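Halogenase PltM (Pseudomonas fluorescens, PDB 6BZN) halogenates phenolic substrates, accepting different halides, as a flavoprotein that binds FAD. Local coordinates at residues D370-S374 against N375-R379. Numbering follows the deposited sequence.
Sequences DAARS and NRWQR
Arg376 folds back over the last turn of helix 352-374, which ends with the positive-phi residue and six-to-one backbone bond of a Schellman-type C-cap. Asn375 supplies the positive phi, and this reversal lets Arg376 N donate to Ala371 O at 3.2 Å. From there the Arg376 side chain runs beside Ser374: CB lies 3.7 Å from Ser374 OG, CG packs near the same hydroxyl and Ser374 O, and CD lies against Ser374 OG and CB. A bend at chi3 (56°) carries the guanidinium back toward the helix, where NH1 donates in its own plane to Ser374 OG at 3.2 Å. NH1 also forms a longer salt bridge, 3.6 Å, with Asp370 OD1, the carboxylate and guanidinium planes 79° apart. Ser374 OG in turn donates to Asp370 O at 2.8 Å, so the hydroxyl bridges helix backbone and arginine, donating to one and accepting from the other. On the buried side, Ala371 CB sits over the Trp377 six-membered ring in a CH-pi contact, 3.5 Å from its centroid and 12° off the ring normal, while Trp377 CZ2 meets Ala372 N and CB; Phe188 also packs against the indole. An alanine in place of Trp377 would probably leave Ala371 CB without its aromatic cover and open a gap beside Phe188. Chemically, the helix end pairs a largely solvent-facing network with an apolar aromatic seat, both fastening the outgoing loop.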
ATOM      1  N   ASP A 370      21.812 -11.542  10.237  1.00 18.92           N
ATOM      2  CA  ASP A 370      22.570 -12.804  10.124  1.00 20.89           C
ATOM      3  C   ASP A 370      23.822 -12.606   9.246  1.00 19.05           C
ATOM      4  O   ASP A 370      24.909 -13.048   9.606  1.00 18.81           O
ATOM      5  CB  ASP A 370      21.696 -13.944   9.578  1.00 23.72           C
ATOM      6  CG  ASP A 370      22.508 -15.187   9.205  1.00 28.30           C
ATOM      7  OD1 ASP A 370      22.921 -15.299   8.021  1.00 33.57           O
ATOM      8  OD2 ASP A 370      22.768 -16.036  10.098  1.00 30.64           O
ATOM      9  N   ALA A 371      23.658 -11.923   8.112  1.00 17.15           N
ATOM     10  CA  ALA A 371      24.773 -11.640   7.211  1.00 17.13           C
ATOM     11  C   ALA A 371      25.881 -10.844   7.900  1.00 17.26           C
ATOM     12  O   ALA A 371      27.059 -11.195   7.781  1.00 17.25           O
ATOM     13  CB  ALA A 371      24.291 -10.903   5.971  1.00 16.76           C
ATOM     14  N   ALA A 372      25.494  -9.784   8.601  1.00 17.08           N
ATOM     15  CA  ALA A 372      26.443  -8.923   9.335  1.00 18.11           C
ATOM     16  C   ALA A 372      27.149  -9.653  10.481  1.00 18.71           C
ATOM     17  O   ALA A 372      28.278  -9.319  10.823  1.00 18.79           O
ATOM     18  CB  ALA A 372      25.734  -7.705   9.893  1.00 17.92           C
ATOM     19  N   ARG A 373      26.470 -10.617  11.082  1.00 19.03           N
ATOM     20  CA  ARG A 373      27.046 -11.407  12.177  1.00 21.05           C
ATOM     21  C   ARG A 373      27.935 -12.541  11.693  1.00 22.74           C
ATOM     22  O   ARG A 373      28.865 -12.916  12.375  1.00 24.44           O
ATOM     23  CB  ARG A 373      25.945 -11.952  13.077  1.00 20.50           C
ATOM     24  CG  ARG A 373      25.363 -10.847  13.930  1.00 20.60           C
ATOM     25  CD  ARG A 373      23.989 -11.153  14.465  1.00 20.58           C
ATOM     26  NE  ARG A 373      23.449  -9.967  15.134  1.00 21.17           N
ATOM     27  CZ  ARG A 373      22.250  -9.898  15.709  1.00 22.33           C
ATOM     28  NH1 ARG A 373      21.442 -10.948  15.704  1.00 22.75           N
ATOM     29  NH2 ARG A 373      21.857  -8.773  16.303  1.00 22.79           N
ATOM     30  N   SER A 374      27.650 -13.082  10.517  1.00 23.81           N
ATOM     31  CA  SER A 374      28.447 -14.162   9.952  1.00 24.80           C
ATOM     32  C   SER A 374      29.476 -13.642   8.941  1.00 25.50           C
ATOM     33  O   SER A 374      30.341 -14.403   8.505  1.00 26.76           O
ATOM     34  CB  SER A 374      27.508 -15.173   9.299  1.00 25.68           C
ATOM     35  OG  SER A 374      26.816 -14.567   8.214  1.00 25.29           O
ATOM     36  N   ASN A 375      29.392 -12.356   8.583  1.00 25.90           N
ATOM     37  CA  ASN A 375      30.177 -11.765   7.500  1.00 27.68           C
ATOM     38  C   ASN A 375      30.105 -12.577   6.195  1.00 28.43           C
ATOM     39  O   ASN A 375      31.122 -12.850   5.549  1.00 29.39           O
ATOM     40  CB  ASN A 375      31.636 -11.544   7.942  1.00 30.17           C
ATOM     41  CG  ASN A 375      32.443 -10.715   6.942  1.00 32.06           C
ATOM     42  OD1 ASN A 375      31.954  -9.734   6.367  1.00 34.20           O
ATOM     43  ND2 ASN A 375      33.689 -11.115   6.729  1.00 35.64           N
ATOM     44  N   ARG A 376      28.890 -12.964   5.828  1.00 26.91           N
ATOM     45  CA  ARG A 376      28.627 -13.642   4.570  1.00 28.17           C
ATOM     46  C   ARG A 376      27.608 -12.814   3.811  1.00 24.73           C
ATOM     47  O   ARG A 376      26.531 -12.528   4.331  1.00 23.38           O
ATOM     48  CB  ARG A 376      28.092 -15.052   4.821  1.00 32.13           C
ATOM     49  CG  ARG A 376      29.144 -16.017   5.351  1.00 36.93           C
ATOM     50  CD  ARG A 376      28.530 -17.157   6.160  1.00 42.45           C
ATOM     51  NE  ARG A 376      27.523 -17.914   5.405  1.00 48.64           N
ATOM     52  CZ  ARG A 376      26.190 -17.798   5.506  1.00 53.82           C
ATOM     53  NH1 ARG A 376      25.607 -16.942   6.355  1.00 57.06           N
ATOM     54  NH2 ARG A 376      25.415 -18.563   4.738  1.00 54.69           N
ATOM     55  N   TRP A 377      27.966 -12.423   2.595  1.00 22.09           N
ATOM     56  CA  TRP A 377      27.138 -11.545   1.776  1.00 21.11           C
ATOM     57  C   TRP A 377      26.981 -12.132   0.382  1.00 20.98           C
ATOM     58  O   TRP A 377      27.753 -11.836  -0.539  1.00 20.65           O
ATOM     59  CB  TRP A 377      27.764 -10.159   1.739  1.00 20.36           C
ATOM     60  CG  TRP A 377      27.839  -9.529   3.096  1.00 19.63           C
ATOM     61  CD1 TRP A 377      28.917  -9.506   3.936  1.00 20.00           C
ATOM     62  CD2 TRP A 377      26.786  -8.848   3.778  1.00 19.80           C
ATOM     63  NE1 TRP A 377      28.603  -8.831   5.091  1.00 19.63           N
ATOM     64  CE2 TRP A 377      27.300  -8.419   5.023  1.00 19.99           C
ATOM     65  CE3 TRP A 377      25.461  -8.545   3.456  1.00 19.38           C
ATOM     66  CZ2 TRP A 377      26.529  -7.705   5.945  1.00 19.34           C
ATOM     67  CZ3 TRP A 377      24.690  -7.835   4.384  1.00 19.11           C
ATOM     68  CH2 TRP A 377      25.227  -7.422   5.604  1.00 19.50           C
ATOM     69  N   GLN A 378      25.973 -12.985   0.246  1.00 21.59           N
ATOM     70  CA  GLN A 378      25.681 -13.673  -1.006  1.00 21.94           C
ATOM     71  C   GLN A 378      24.197 -13.544  -1.347  1.00 20.22           C
ATOM     72  O   GLN A 378      23.336 -13.649  -0.457  1.00 19.46           O
ATOM     73  CB  GLN A 378      26.050 -15.150  -0.891  1.00 24.30           C
ATOM     74  CG  GLN A 378      27.537 -15.407  -0.637  1.00 27.49           C
ATOM     75  CD  GLN A 378      28.385 -15.138  -1.873  1.00 30.06           C
ATOM     76  OE1 GLN A 378      28.165 -15.745  -2.915  1.00 34.56           O
ATOM     77  NE2 GLN A 378      29.350 -14.231  -1.765  1.00 32.29           N
ATOM     78  N   ARG A 379      23.915 -13.354  -2.633  1.00 19.10           N
ATOM     79  CA  ARG A 379      22.549 -13.206  -3.142  1.00 18.59           C
ATOM     80  C   ARG A 379      21.593 -14.262  -2.588  1.00 19.42           C
ATOM     81  O   ARG A 379      20.471 -13.937  -2.186  1.00 17.65           O
ATOM     82  CB  ARG A 379      22.555 -13.260  -4.674  1.00 18.34           C
ATOM     83  CG  ARG A 379      21.182 -13.385  -5.333  1.00 18.86           C
ATOM     84  CD  ARG A 379      21.241 -13.239  -6.845  1.00 18.41           C
ATOM     85  NE  ARG A 379      20.086 -13.890  -7.465  1.00 18.13           N
ATOM     86  CZ  ARG A 379      18.865 -13.354  -7.560  1.00 18.17           C
ATOM     87  NH1 ARG A 379      18.599 -12.130  -7.095  1.00 17.46           N
ATOM     88  NH2 ARG A 379      17.898 -14.046  -8.130  1.00 18.25           N
TER